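PDB 1BVP: core protein VP7 from Bluetongue virus, which forms trimeric capsomers that coat the inner VP3 scaffold of the virus core and takes part in binding receptors on the host cell surface. Local coordinates for residues Arg7-Met12 with Leu313-Asp318; Arg13-Leu18 with Glu31-Ala36; Glu60-Cys65 with Ala317-Val322; Gly74-Pro79 with Gln86-Ile91. All coordinates share one frame; numbering follows the deposited sequence.

The helical domain of this capsid protein illustrates how contact chemistry follows place in the fold. Interactions 1, 2 and 3 are buried and apolar, and they interlock: helix 2-15 serves interactions 1 and 2, while helix 304-323 serves interactions 1 and 3, which share Ala-317 and Asp-318. Cys-15 of interaction 2 touches Cys-65 of interaction 3 through their sulfur atoms, at 3.7 Å SG to SG. Interaction 4 is different. The centre of interaction 4 is about 16 Å from the centre of interaction 1 and about 16 Å from that of interaction 3. It joins loop to loop at a partly exposed site, and hydrogen bonds of one glutamine amide replace side-chain packing.

Interaction 1 (Arg7-Met12 with Leu313-Asp318); sequences RALTVM and LSTLAD
The hydroxyl OG1 of Thr-315 meets CD1 of Leu-9 at 3.7 Å, while its hydrogen bond is made within its own helix, to the carbonyl oxygen of Leu-311. A polar atom turned toward a neighbouring helix is thus satisfied by its own backbone, and Leu-9 can lie against it as plain van der Waals surface. The torsion of Thr-315 (chi1 -56°) sets OG1 beside the backbone N and sends the methyl CG2 anti to that N. CG2 of Thr-315 packs on CB of Met-12 at 3.8 Å, so the two branches of one threonine serve two residues a helical turn apart. Leu-9 crosses the threonine side chain at about a right angle. The two helical segments, from helix 2-15 and helix 304-323, run nearly parallel, with 18° between their directions and 10.1 Å between their axes, and they belong to the helical domain of VP7, bringing together segments some 300 residues apart in sequence. Met-12, its CG anti to the carbonyl carbon (chi1 -59°) and its chain extended at chi2, brings SD to 4.3 Å from CD1 of Leu-316. Leu-316 leans in turn on Phe-62 and Leu-66 of helix 55-73, and Leu-9 also packs on Ala-105 and Ile-109 of helix 103-116. Beyond the pair, Asp-318 forms a salt bridge with Arg-111 of the second subunit, so helix 304-323 also reaches the trimer interface.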
loop_
_atom_site.group_PDB
_atom_site.type_symbol
_atom_site.label_atom_id
_atom_site.label_comp_id
_atom_site.label_asym_id
_atom_site.label_seq_id
_atom_site.Cartn_x
_atom_site.Cartn_y
_atom_site.Cartn_z
ATOM N N ARG A 7 -12.613 -12.731 -20.805
ATOM C CA ARG A 7 -12.594 -14.165 -21.113
ATOM C C ARG A 7 -11.255 -14.825 -20.860
ATOM O O ARG A 7 -11.200 -15.896 -20.215
ATOM C CB ARG A 7 -13.050 -14.446 -22.531
ATOM C CG ARG A 7 -14.514 -14.156 -22.679
ATOM C CD ARG A 7 -14.976 -14.374 -24.089
ATOM N NE ARG A 7 -16.371 -13.966 -24.217
ATOM C CZ ARG A 7 -16.793 -13.032 -25.061
ATOM N NH1 ARG A 7 -15.928 -12.424 -25.850
ATOM N NH2 ARG A 7 -18.069 -12.675 -25.090
ATOM N N ALA A 8 -10.179 -14.207 -21.342
ATOM C CA ALA A 8 -8.835 -14.779 -21.134
ATOM C C ALA A 8 -8.564 -14.955 -19.638
ATOM O O ALA A 8 -8.121 -16.020 -19.178
ATOM C CB ALA A 8 -7.816 -13.916 -21.748
ATOM N N LEU A 9 -8.900 -13.921 -18.878
ATOM C CA LEU A 9 -8.737 -13.905 -17.432
ATOM C C LEU A 9 -9.538 -15.022 -16.760
ATOM O O LEU A 9 -9.031 -15.718 -15.846
ATOM C CB LEU A 9 -9.243 -12.565 -16.937
ATOM C CG LEU A 9 -8.686 -11.916 -15.684
ATOM C CD1 LEU A 9 -7.175 -11.810 -15.818
ATOM C CD2 LEU A 9 -9.306 -10.536 -15.601
ATOM N N THR A 10 -10.804 -15.150 -17.173
ATOM C CA THR A 10 -11.706 -16.186 -16.668
ATOM C C THR A 10 -11.141 -17.579 -16.906
ATOM O O THR A 10 -11.079 -18.398 -15.985
ATOM C CB THR A 10 -13.036 -16.132 -17.356
ATOM O OG1 THR A 10 -13.690 -14.913 -17.018
ATOM C CG2 THR A 10 -13.896 -17.286 -16.888
ATOM N N VAL A 11 -10.701 -17.836 -18.135
ATOM C CA VAL A 11 -10.132 -19.135 -18.477
ATOM C C VAL A 11 -8.863 -19.459 -17.727
ATOM O O VAL A 11 -8.676 -20.607 -17.267
ATOM C CB VAL A 11 -9.847 -19.234 -19.959
ATOM C CG1 VAL A 11 -9.191 -20.534 -20.263
ATOM C CG2 VAL A 11 -11.142 -19.037 -20.749
ATOM N N MET A 12 -7.966 -18.470 -17.621
ATOM C CA MET A 12 -6.699 -18.687 -16.910
ATOM C C MET A 12 -6.924 -18.940 -15.438
ATOM O O MET A 12 -6.289 -19.828 -14.875
ATOM C CB MET A 12 -5.738 -17.535 -17.075
ATOM C CG MET A 12 -5.355 -17.229 -18.498
ATOM S SD MET A 12 -3.932 -16.084 -18.477
ATOM C CE MET A 12 -4.721 -14.530 -18.356
ATOM N N LEU A 313 -0.337 -10.921 -17.146
ATOM C CA LEU A 313 0.899 -11.670 -16.903
ATOM C C LEU A 313 0.964 -12.227 -15.485
ATOM O O LEU A 313 1.479 -13.311 -15.280
ATOM C CB LEU A 313 2.096 -10.786 -17.140
ATOM C CG LEU A 313 3.079 -11.199 -18.213
ATOM C CD1 LEU A 313 4.277 -10.299 -18.023
ATOM C CD2 LEU A 313 3.492 -12.660 -18.101
ATOM N N SER A 314 0.452 -11.488 -14.505
ATOM C CA SER A 314 0.448 -11.937 -13.116
ATOM C C SER A 314 -0.381 -13.210 -12.978
ATOM O O SER A 314 0.037 -14.182 -12.330
ATOM C CB SER A 314 -0.114 -10.842 -12.214
ATOM O OG SER A 314 0.060 -11.232 -10.866
ATOM N N THR A 315 -1.559 -13.208 -13.599
ATOM C CA THR A 315 -2.406 -14.383 -13.598
ATOM C C THR A 315 -1.678 -15.536 -14.313
ATOM O O THR A 315 -1.630 -16.662 -13.798
ATOM C CB THR A 315 -3.729 -14.088 -14.297
ATOM O OG1 THR A 315 -4.336 -12.965 -13.661
ATOM C CG2 THR A 315 -4.689 -15.275 -14.182
ATOM N N LEU A 316 -1.082 -15.270 -15.475
ATOM C CA LEU A 316 -0.356 -16.329 -16.175
ATOM C C LEU A 316 0.749 -16.912 -15.292
ATOM O O LEU A 316 1.029 -18.120 -15.357
ATOM C CB LEU A 316 0.225 -15.832 -17.489
ATOM C CG LEU A 316 0.939 -16.857 -18.376
ATOM C CD1 LEU A 316 -0.075 -17.819 -18.954
ATOM C CD2 LEU A 316 1.647 -16.132 -19.539
ATOM N N ALA A 317 1.335 -16.088 -14.422
ATOM C CA ALA A 317 2.394 -16.578 -13.523
ATOM C C ALA A 317 1.791 -17.557 -12.548
ATOM O O ALA A 317 2.420 -18.566 -12.198
ATOM C CB ALA A 317 3.041 -15.467 -12.787
ATOM N N ASP A 318 0.581 -17.262 -12.085
ATOM C CA ASP A 318 -0.079 -18.185 -11.164
ATOM C C ASP A 318 -0.384 -19.505 -11.868
ATOM O O ASP A 318 -0.186 -20.573 -11.291
ATOM C CB ASP A 318 -1.363 -17.603 -10.640
ATOM C CG ASP A 318 -1.139 -16.438 -9.718
ATOM O OD1 ASP A 318 -0.092 -16.382 -9.028
ATOM O OD2 ASP A 318 -2.063 -15.613 -9.654
#

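Interaction 2 (Arg13-Leu18 with Glu31-Ala36); sequences RACATL and EILGIA
The backbones come nearest at Ala-14 and Leu-33, whose CA atoms are 7.1 Å apart, where the chain leaving helix 2-15 folds through a type I turn from Cys-15 to Leu-18 beside helix 27-44. Leu-33 carries its side of the contact and touches three residues. Its first torsion (chi1 -72°) directs CG toward the facing segment, and the branch at CG then sends the two methyls to different partners. CD2 of Leu-33 sits on CB of Ala-14 at 3.8 Å and touches SG of Cys-15 at 4.2 Å. CD1 of Leu-33 meets CD2 of Leu-18 head-on, tip to tip, at 4.0 Å. The small side chain of Ala-14 lets the leucine come close to the backbone of the first helix, while the turn brings Leu-18 round to its other branch. Cys-15 and Leu-18 continue onto Met-61, so the contact runs on into the packing of helix 55-73, and Ile-32 reaches back to Thr-10. Another subunit adjoins it: the carbonyl oxygen of Arg-13 accepts a hydrogen bond from Asn-107 of the second subunit. Between the segments themselves all contacts are apolar, so the fit depends on shape and burial, without directional bonds to fix it.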
loop_
_atom_site.group_PDB
_atom_site.type_symbol
_atom_site.label_atom_id
_atom_site.label_comp_id
_atom_site.label_asym_id
_atom_site.label_seq_id
_atom_site.Cartn_x
_atom_site.Cartn_y
_atom_site.Cartn_z
ATOM N N ARG A 13 -7.838 -18.196 -14.805
ATOM C CA ARG A 13 -8.072 -18.433 -13.375
ATOM C C ARG A 13 -8.686 -19.827 -13.143
ATOM O O ARG A 13 -8.429 -20.458 -12.120
ATOM C CB ARG A 13 -8.912 -17.319 -12.735
ATOM C CG ARG A 13 -8.348 -15.926 -12.884
ATOM C CD ARG A 13 -9.191 -14.814 -12.190
ATOM N NE ARG A 13 -8.890 -14.707 -10.765
ATOM C CZ ARG A 13 -9.775 -14.851 -9.767
ATOM N NH1 ARG A 13 -11.068 -15.101 -10.015
ATOM N NH2 ARG A 13 -9.360 -14.794 -8.492
ATOM N N ALA A 14 -9.459 -20.317 -14.113
ATOM C CA ALA A 14 -10.084 -21.641 -14.043
ATOM C C ALA A 14 -8.990 -22.704 -14.135
ATOM O O ALA A 14 -9.005 -23.708 -13.408
ATOM C CB ALA A 14 -11.061 -21.807 -15.190
ATOM N N CYS A 15 -8.035 -22.503 -15.041
ATOM C CA CYS A 15 -6.974 -23.484 -15.164
ATOM C C CYS A 15 -6.125 -23.566 -13.892
ATOM O O CYS A 15 -5.568 -24.618 -13.587
ATOM C CB CYS A 15 -6.075 -23.155 -16.341
ATOM S SG CYS A 15 -6.829 -23.267 -17.933
ATOM N N ALA A 16 -6.012 -22.470 -13.143
ATOM C CA ALA A 16 -5.204 -22.471 -11.916
ATOM C C ALA A 16 -5.873 -23.286 -10.836
ATOM O O ALA A 16 -5.347 -23.433 -9.746
ATOM C CB ALA A 16 -4.979 -21.070 -11.424
ATOM N N THR A 17 -7.077 -23.748 -11.132
ATOM C CA THR A 17 -7.868 -24.568 -10.232
ATOM C C THR A 17 -7.415 -26.033 -10.283
ATOM O O THR A 17 -7.528 -26.762 -9.306
ATOM C CB THR A 17 -9.317 -24.453 -10.670
ATOM O OG1 THR A 17 -9.917 -23.317 -10.039
ATOM C CG2 THR A 17 -10.074 -25.663 -10.375
ATOM N N LEU A 18 -6.884 -26.450 -11.429
ATOM C CA LEU A 18 -6.423 -27.814 -11.668
ATOM C C LEU A 18 -5.187 -28.205 -10.872
ATOM O O LEU A 18 -4.202 -28.704 -11.437
ATOM C CB LEU A 18 -6.172 -27.997 -13.164
ATOM C CG LEU A 18 -7.421 -28.195 -14.051
ATOM C CD1 LEU A 18 -8.676 -27.998 -13.303
ATOM C CD2 LEU A 18 -7.414 -27.265 -15.216
ATOM N N GLU A 31 -18.043 -25.913 -16.712
ATOM C CA GLU A 31 -18.870 -25.337 -17.749
ATOM C C GLU A 31 -18.043 -24.418 -18.654
ATOM O O GLU A 31 -18.140 -24.486 -19.871
ATOM C CB GLU A 31 -19.984 -24.574 -17.097
ATOM C CG GLU A 31 -20.824 -23.795 -18.051
ATOM C CD GLU A 31 -21.708 -22.798 -17.317
ATOM O OE1 GLU A 31 -21.905 -22.969 -16.077
ATOM O OE2 GLU A 31 -22.194 -21.834 -17.964
ATOM N N ILE A 32 -17.176 -23.613 -18.041
ATOM C CA ILE A 32 -16.299 -22.665 -18.736
ATOM C C ILE A 32 -15.165 -23.357 -19.515
ATOM O O ILE A 32 -14.934 -23.053 -20.700
ATOM C CB ILE A 32 -15.667 -21.684 -17.700
ATOM C CG1 ILE A 32 -16.732 -20.750 -17.125
ATOM C CG2 ILE A 32 -14.518 -20.882 -18.306
ATOM C CD1 ILE A 32 -16.314 -20.176 -15.778
ATOM N N LEU A 33 -14.415 -24.228 -18.831
ATOM C CA LEU A 33 -13.318 -24.940 -19.464
ATOM C C LEU A 33 -13.808 -25.755 -20.629
ATOM O O LEU A 33 -13.143 -25.843 -21.653
ATOM C CB LEU A 33 -12.607 -25.862 -18.488
ATOM C CG LEU A 33 -11.758 -25.115 -17.467
ATOM C CD1 LEU A 33 -10.876 -26.082 -16.723
ATOM C CD2 LEU A 33 -10.924 -24.072 -18.180
ATOM N N GLY A 34 -14.977 -26.357 -20.459
ATOM C CA GLY A 34 -15.565 -27.161 -21.506
ATOM C C GLY A 34 -15.717 -26.376 -22.781
ATOM O O GLY A 34 -15.164 -26.755 -23.815
ATOM N N ILE A 35 -16.461 -25.283 -22.711
ATOM C CA ILE A 35 -16.679 -24.434 -23.878
ATOM C C ILE A 35 -15.404 -23.842 -24.463
ATOM O O ILE A 35 -15.184 -23.853 -25.688
ATOM C CB ILE A 35 -17.579 -23.262 -23.526
ATOM C CG1 ILE A 35 -18.712 -23.779 -22.655
ATOM C CG2 ILE A 35 -18.149 -22.635 -24.807
ATOM C CD1 ILE A 35 -19.726 -22.755 -22.277
ATOM N N ALA A 36 -14.586 -23.286 -23.579
ATOM C CA ALA A 36 -13.354 -22.641 -23.986
ATOM C C ALA A 36 -12.407 -23.603 -24.658
ATOM O O ALA A 36 -11.938 -23.350 -25.757
ATOM C CB ALA A 36 -12.698 -21.992 -22.794
#

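Interaction 3 (Glu60-Cys65 with Ala317-Val322); sequences EMFFMC and ADVYTV
Phe-62 and Tyr-320 make the closely packed part of this contact, a T-shaped pair in which the edge of the tyrosine ring is turned toward the face of the phenylalanine. Their centroids lie 5.6 Å apart and their planes stand at 79°. CZ of Phe-62 comes within 3.8 Å of Tyr-320 CD1, and CE1 of Phe-62 lies 3.9 Å from Tyr-320 CB. The phenylalanine torsion, with CG anti to the backbone N (chi1 -180°), carries the ring's end across to the other helix. Val-319 completes this side, its CG1 placed at the edge of the Phe-62 ring, 4.0 Å from CD1. CG1 of Val-319 also touches SG of Cys-65, at 4.1 Å. On the outward sides the segments part: Glu-60 is partly exposed and binds the backbone N of Gly-47, while Val-322 faces Ala-110 of the second subunit. The tyrosine hydroxyl is held outside the pair, by Asp-275. The segments of helix 55-73 and helix 304-323 run at 179° to each other, with 10.4 Å between axes, as an antiparallel helix pair within the multi-helix domain of orbivirus VP7.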
loop_
_atom_site.group_PDB
_atom_site.type_symbol
_atom_site.label_atom_id
_atom_site.label_comp_id
_atom_site.label_asym_id
_atom_site.label_seq_id
_atom_site.Cartn_x
_atom_site.Cartn_y
_atom_site.Cartn_z
ATOM N N GLU A 60 0.583 -28.365 -22.863
ATOM C CA GLU A 60 -0.433 -28.023 -23.847
ATOM C C GLU A 60 -1.486 -27.057 -23.269
ATOM O O GLU A 60 -1.893 -26.099 -23.934
ATOM C CB GLU A 60 -1.048 -29.324 -24.357
ATOM C CG GLU A 60 -1.867 -29.187 -25.596
ATOM C CD GLU A 60 -1.078 -29.445 -26.845
ATOM O OE1 GLU A 60 0.183 -29.257 -26.805
ATOM O OE2 GLU A 60 -1.751 -29.825 -27.856
ATOM N N MET A 61 -1.906 -27.285 -22.025
ATOM C CA MET A 61 -2.891 -26.396 -21.406
ATOM C C MET A 61 -2.255 -25.041 -21.126
ATOM O O MET A 61 -2.883 -23.993 -21.339
ATOM C CB MET A 61 -3.434 -26.965 -20.105
ATOM C CG MET A 61 -4.498 -26.055 -19.514
ATOM S SD MET A 61 -5.286 -26.721 -18.051
ATOM C CE MET A 61 -6.739 -27.300 -18.846
ATOM N N PHE A 62 -1.008 -25.071 -20.647
ATOM C CA PHE A 62 -0.284 -23.847 -20.380
ATOM C C PHE A 62 -0.135 -23.040 -21.672
ATOM O O PHE A 62 -0.308 -21.811 -21.669
ATOM C CB PHE A 62 1.089 -24.106 -19.783
ATOM C CG PHE A 62 1.835 -22.839 -19.507
ATOM C CD1 PHE A 62 1.454 -22.020 -18.445
ATOM C CD2 PHE A 62 2.826 -22.396 -20.378
ATOM C CE1 PHE A 62 2.038 -20.769 -18.261
ATOM C CE2 PHE A 62 3.419 -21.146 -20.209
ATOM C CZ PHE A 62 3.026 -20.328 -19.152
ATOM N N PHE A 63 0.166 -23.716 -22.783
ATOM C CA PHE A 63 0.300 -23.009 -24.045
ATOM C C PHE A 63 -1.000 -22.367 -24.453
ATOM O O PHE A 63 -0.995 -21.309 -25.075
ATOM C CB PHE A 63 0.786 -23.923 -25.135
ATOM C CG PHE A 63 2.179 -24.424 -24.921
ATOM C CD1 PHE A 63 3.095 -23.696 -24.160
ATOM C CD2 PHE A 63 2.587 -25.635 -25.484
ATOM C CE1 PHE A 63 4.394 -24.167 -23.969
ATOM C CE2 PHE A 63 3.882 -26.108 -25.294
ATOM C CZ PHE A 63 4.788 -25.382 -24.539
ATOM N N MET A 64 -2.121 -22.962 -24.043
ATOM C CA MET A 64 -3.429 -22.405 -24.381
ATOM C C MET A 64 -3.590 -21.099 -23.616
ATOM O O MET A 64 -4.094 -20.115 -24.134
ATOM C CB MET A 64 -4.549 -23.377 -24.000
ATOM C CG MET A 64 -5.910 -22.786 -24.249
ATOM S SD MET A 64 -7.255 -23.725 -23.601
ATOM C CE MET A 64 -7.022 -23.640 -21.788
ATOM N N CYS A 65 -3.156 -21.103 -22.365
ATOM C CA CYS A 65 -3.228 -19.917 -21.534
ATOM C C CYS A 65 -2.296 -18.826 -22.065
ATOM O O CYS A 65 -2.690 -17.646 -22.160
ATOM C CB CYS A 65 -2.849 -20.297 -20.142
ATOM S SG CYS A 65 -4.159 -21.197 -19.346
ATOM N N ALA A 317 1.335 -16.088 -14.422
ATOM C CA ALA A 317 2.394 -16.578 -13.523
ATOM C C ALA A 317 1.791 -17.557 -12.548
ATOM O O ALA A 317 2.420 -18.566 -12.198
ATOM C CB ALA A 317 3.041 -15.467 -12.787
ATOM N N ASP A 318 0.581 -17.262 -12.085
ATOM C CA ASP A 318 -0.079 -18.185 -11.164
ATOM C C ASP A 318 -0.384 -19.505 -11.868
ATOM O O ASP A 318 -0.186 -20.573 -11.291
ATOM C CB ASP A 318 -1.363 -17.603 -10.640
ATOM C CG ASP A 318 -1.139 -16.438 -9.718
ATOM O OD1 ASP A 318 -0.092 -16.382 -9.028
ATOM O OD2 ASP A 318 -2.063 -15.613 -9.654
ATOM N N VAL A 319 -0.854 -19.432 -13.116
ATOM C CA VAL A 319 -1.132 -20.641 -13.883
ATOM C C VAL A 319 0.163 -21.436 -14.021
ATOM O O VAL A 319 0.179 -22.644 -13.792
ATOM C CB VAL A 319 -1.687 -20.332 -15.290
ATOM C CG1 VAL A 319 -1.726 -21.613 -16.125
ATOM C CG2 VAL A 319 -3.081 -19.747 -15.179
ATOM N N TYR A 320 1.257 -20.740 -14.335
ATOM C CA TYR A 320 2.559 -21.381 -14.491
ATOM C C TYR A 320 2.890 -22.141 -13.230
ATOM O O TYR A 320 3.391 -23.281 -13.246
ATOM C CB TYR A 320 3.637 -20.327 -14.707
ATOM C CG TYR A 320 5.016 -20.904 -14.975
ATOM C CD1 TYR A 320 5.428 -21.206 -16.286
ATOM C CD2 TYR A 320 5.921 -21.149 -13.926
ATOM C CE1 TYR A 320 6.720 -21.740 -16.553
ATOM C CE2 TYR A 320 7.208 -21.689 -14.180
ATOM C CZ TYR A 320 7.592 -21.976 -15.494
ATOM O OH TYR A 320 8.845 -22.492 -15.758
ATOM N N THR A 321 2.667 -21.473 -12.120
ATOM C CA THR A 321 2.944 -22.079 -10.842
ATOM C C THR A 321 2.144 -23.358 -10.585
ATOM O O THR A 321 2.711 -24.302 -10.044
ATOM C CB THR A 321 2.813 -21.013 -9.715
ATOM O OG1 THR A 321 4.058 -20.316 -9.622
ATOM C CG2 THR A 321 2.481 -21.613 -8.367
ATOM N N VAL A 322 0.847 -23.399 -10.932
ATOM C CA VAL A 322 0.085 -24.627 -10.706
ATOM C C VAL A 322 0.302 -25.708 -11.775
ATOM O O VAL A 322 0.480 -26.857 -11.413
ATOM C CB VAL A 322 -1.408 -24.401 -10.343
ATOM C CG1 VAL A 322 -1.626 -22.986 -9.871
ATOM C CG2 VAL A 322 -2.303 -24.758 -11.433
#

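Interaction 4 (Gly74-Pro79 with Gln86-Ile91); sequences GINVGP and QHMATI
The side-chain amide of Gln-86 bonds to three successive residues of the facing loop, Ile-75, Asn-76 and Val-77. NE2 of Gln-86 donates to the carbonyl oxygen of Ile-75 at 3.0 Å, nearly straight at 168°, with the acceptor in the amide plane. The oxygen of the same amide has two donors that approach differently. The backbone N of Val-77, at 3.0 Å from OE1 of Gln-86, lies in the carbonyl plane, whereas ND2 of Asn-76, at 3.3 Å from that OE1, stands well above it, and the two side-chain amide planes are turned 73° apart. The glutamine amide matches one carbonyl and one N-H of the loop, and these two in-plane bonds hold its rotation.

Extension makes this reach possible: CG is anti to the backbone N (chi1 169°) and the chain stays straight beyond it, so the amide arrives end-on at the loop. Leu-70 of helix 55-73 packs against both Gln-86 and Val-77. Past Gln-86, the chain enters a type I turn from His-87 to Thr-90, whose first carbonyl oxygen accepts from both the N and the OG1 of Thr-90, the latter at 2.7 Å from His-87 O. The backbone N of His-87 is held by Asp-67. On the other side, Gly-74 closes helix 55-73 with a Schellman motif, its positive phi turning the chain into the loop. The contact therefore spans the connection from helix 55-73 to helix 90-94, with Ile-75 and Val-77 resting on Ile-285 of helix 276-286.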
loop_
_atom_site.group_PDB
_atom_site.type_symbol
_atom_site.label_atom_id
_atom_site.label_comp_id
_atom_site.label_asym_id
_atom_site.label_seq_id
_atom_site.Cartn_x
_atom_site.Cartn_y
_atom_site.Cartn_z
ATOM N N GLY A 74 -2.632 -8.167 -26.923
ATOM C CA GLY A 74 -2.320 -7.614 -28.232
ATOM C C GLY A 74 -0.866 -7.753 -28.628
ATOM O O GLY A 74 -0.390 -7.062 -29.518
ATOM N N ILE A 75 -0.182 -8.700 -28.010
ATOM C CA ILE A 75 1.232 -8.952 -28.251
ATOM C C ILE A 75 1.509 -10.128 -29.182
ATOM O O ILE A 75 0.818 -11.138 -29.184
ATOM C CB ILE A 75 1.925 -9.284 -26.916
ATOM C CG1 ILE A 75 1.759 -8.130 -25.935
ATOM C CG2 ILE A 75 3.372 -9.673 -27.117
ATOM C CD1 ILE A 75 2.223 -8.472 -24.557
ATOM N N ASN A 76 2.574 -10.010 -29.949
ATOM C CA ASN A 76 2.987 -11.076 -30.830
ATOM C C ASN A 76 4.448 -11.342 -30.396
ATOM O O ASN A 76 5.316 -10.562 -30.731
ATOM C CB ASN A 76 2.864 -10.600 -32.276
ATOM C CG ASN A 76 3.523 -11.554 -33.278
ATOM O OD1 ASN A 76 3.758 -11.170 -34.417
ATOM N ND2 ASN A 76 3.816 -12.800 -32.867
ATOM N N VAL A 77 4.698 -12.404 -29.621
ATOM C CA VAL A 77 6.033 -12.704 -29.111
ATOM C C VAL A 77 7.125 -13.023 -30.088
ATOM O O VAL A 77 8.317 -12.840 -29.761
ATOM C CB VAL A 77 6.105 -13.906 -28.107
ATOM C CG1 VAL A 77 6.152 -13.441 -26.713
ATOM C CG2 VAL A 77 5.035 -14.923 -28.360
ATOM N N GLY A 78 6.769 -13.598 -31.229
ATOM C CA GLY A 78 7.807 -13.970 -32.172
ATOM C C GLY A 78 8.309 -15.358 -31.829
ATOM O O GLY A 78 7.856 -15.986 -30.862
ATOM N N PRO A 79 9.260 -15.873 -32.599
ATOM C CA PRO A 79 9.788 -17.219 -32.341
ATOM C C PRO A 79 10.687 -17.322 -31.128
ATOM O O PRO A 79 11.908 -17.338 -31.246
ATOM C CB PRO A 79 10.539 -17.532 -33.629
ATOM C CG PRO A 79 11.091 -16.163 -34.004
ATOM C CD PRO A 79 9.911 -15.246 -33.760
ATOM N N GLN A 86 3.035 -19.469 -31.163
ATOM C CA GLN A 86 1.825 -18.718 -30.913
ATOM C C GLN A 86 0.805 -18.870 -32.038
ATOM O O GLN A 86 1.144 -18.740 -33.209
ATOM C CB GLN A 86 2.185 -17.246 -30.669
ATOM C CG GLN A 86 1.022 -16.261 -30.647
ATOM C CD GLN A 86 1.459 -14.845 -30.310
ATOM O OE1 GLN A 86 2.649 -14.527 -30.355
ATOM N NE2 GLN A 86 0.508 -13.991 -29.971
ATOM N N HIS A 87 -0.453 -19.092 -31.656
ATOM C CA HIS A 87 -1.564 -19.248 -32.588
ATOM C C HIS A 87 -2.389 -18.029 -32.603
ATOM O O HIS A 87 -3.210 -17.839 -31.726
ATOM C CB HIS A 87 -2.443 -20.422 -32.194
ATOM C CG HIS A 87 -1.706 -21.713 -32.199
ATOM N ND1 HIS A 87 -1.520 -22.447 -33.352
ATOM C CD2 HIS A 87 -0.950 -22.309 -31.243
ATOM C CE1 HIS A 87 -0.664 -23.429 -33.112
ATOM N NE2 HIS A 87 -0.305 -23.367 -31.840
ATOM N N MET A 88 -2.233 -17.261 -33.667
ATOM C CA MET A 88 -2.945 -16.006 -33.856
ATOM C C MET A 88 -4.469 -16.150 -33.911
ATOM O O MET A 88 -5.203 -15.198 -33.602
ATOM C CB MET A 88 -2.420 -15.330 -35.119
ATOM C CG MET A 88 -0.894 -15.270 -35.173
ATOM S SD MET A 88 -0.236 -14.296 -33.805
ATOM C CE MET A 88 -1.089 -12.635 -34.091
ATOM N N ALA A 89 -4.951 -17.337 -34.283
ATOM C CA ALA A 89 -6.396 -17.578 -34.345
ATOM C C ALA A 89 -7.083 -17.484 -32.972
ATOM O O ALA A 89 -8.321 -17.428 -32.905
ATOM C CB ALA A 89 -6.666 -18.939 -34.937
ATOM N N THR A 90 -6.291 -17.490 -31.890
ATOM C CA THR A 90 -6.822 -17.426 -30.533
ATOM C C THR A 90 -7.735 -16.224 -30.322
ATOM O O THR A 90 -8.727 -16.299 -29.590
ATOM C CB THR A 90 -5.709 -17.453 -29.521
ATOM O OG1 THR A 90 -4.882 -18.609 -29.741
ATOM C CG2 THR A 90 -6.260 -17.524 -28.137
ATOM N N ILE A 91 -7.472 -15.145 -31.047
ATOM C CA ILE A 91 -8.304 -13.954 -30.928
ATOM C C ILE A 91 -9.756 -14.291 -31.297
ATOM O O ILE A 91 -10.690 -13.771 -30.699
ATOM C CB ILE A 91 -7.736 -12.769 -31.787
ATOM C CG1 ILE A 91 -8.582 -11.524 -31.575
ATOM C CG2 ILE A 91 -7.698 -13.105 -33.267
ATOM C CD1 ILE A 91 -8.459 -10.968 -30.180
#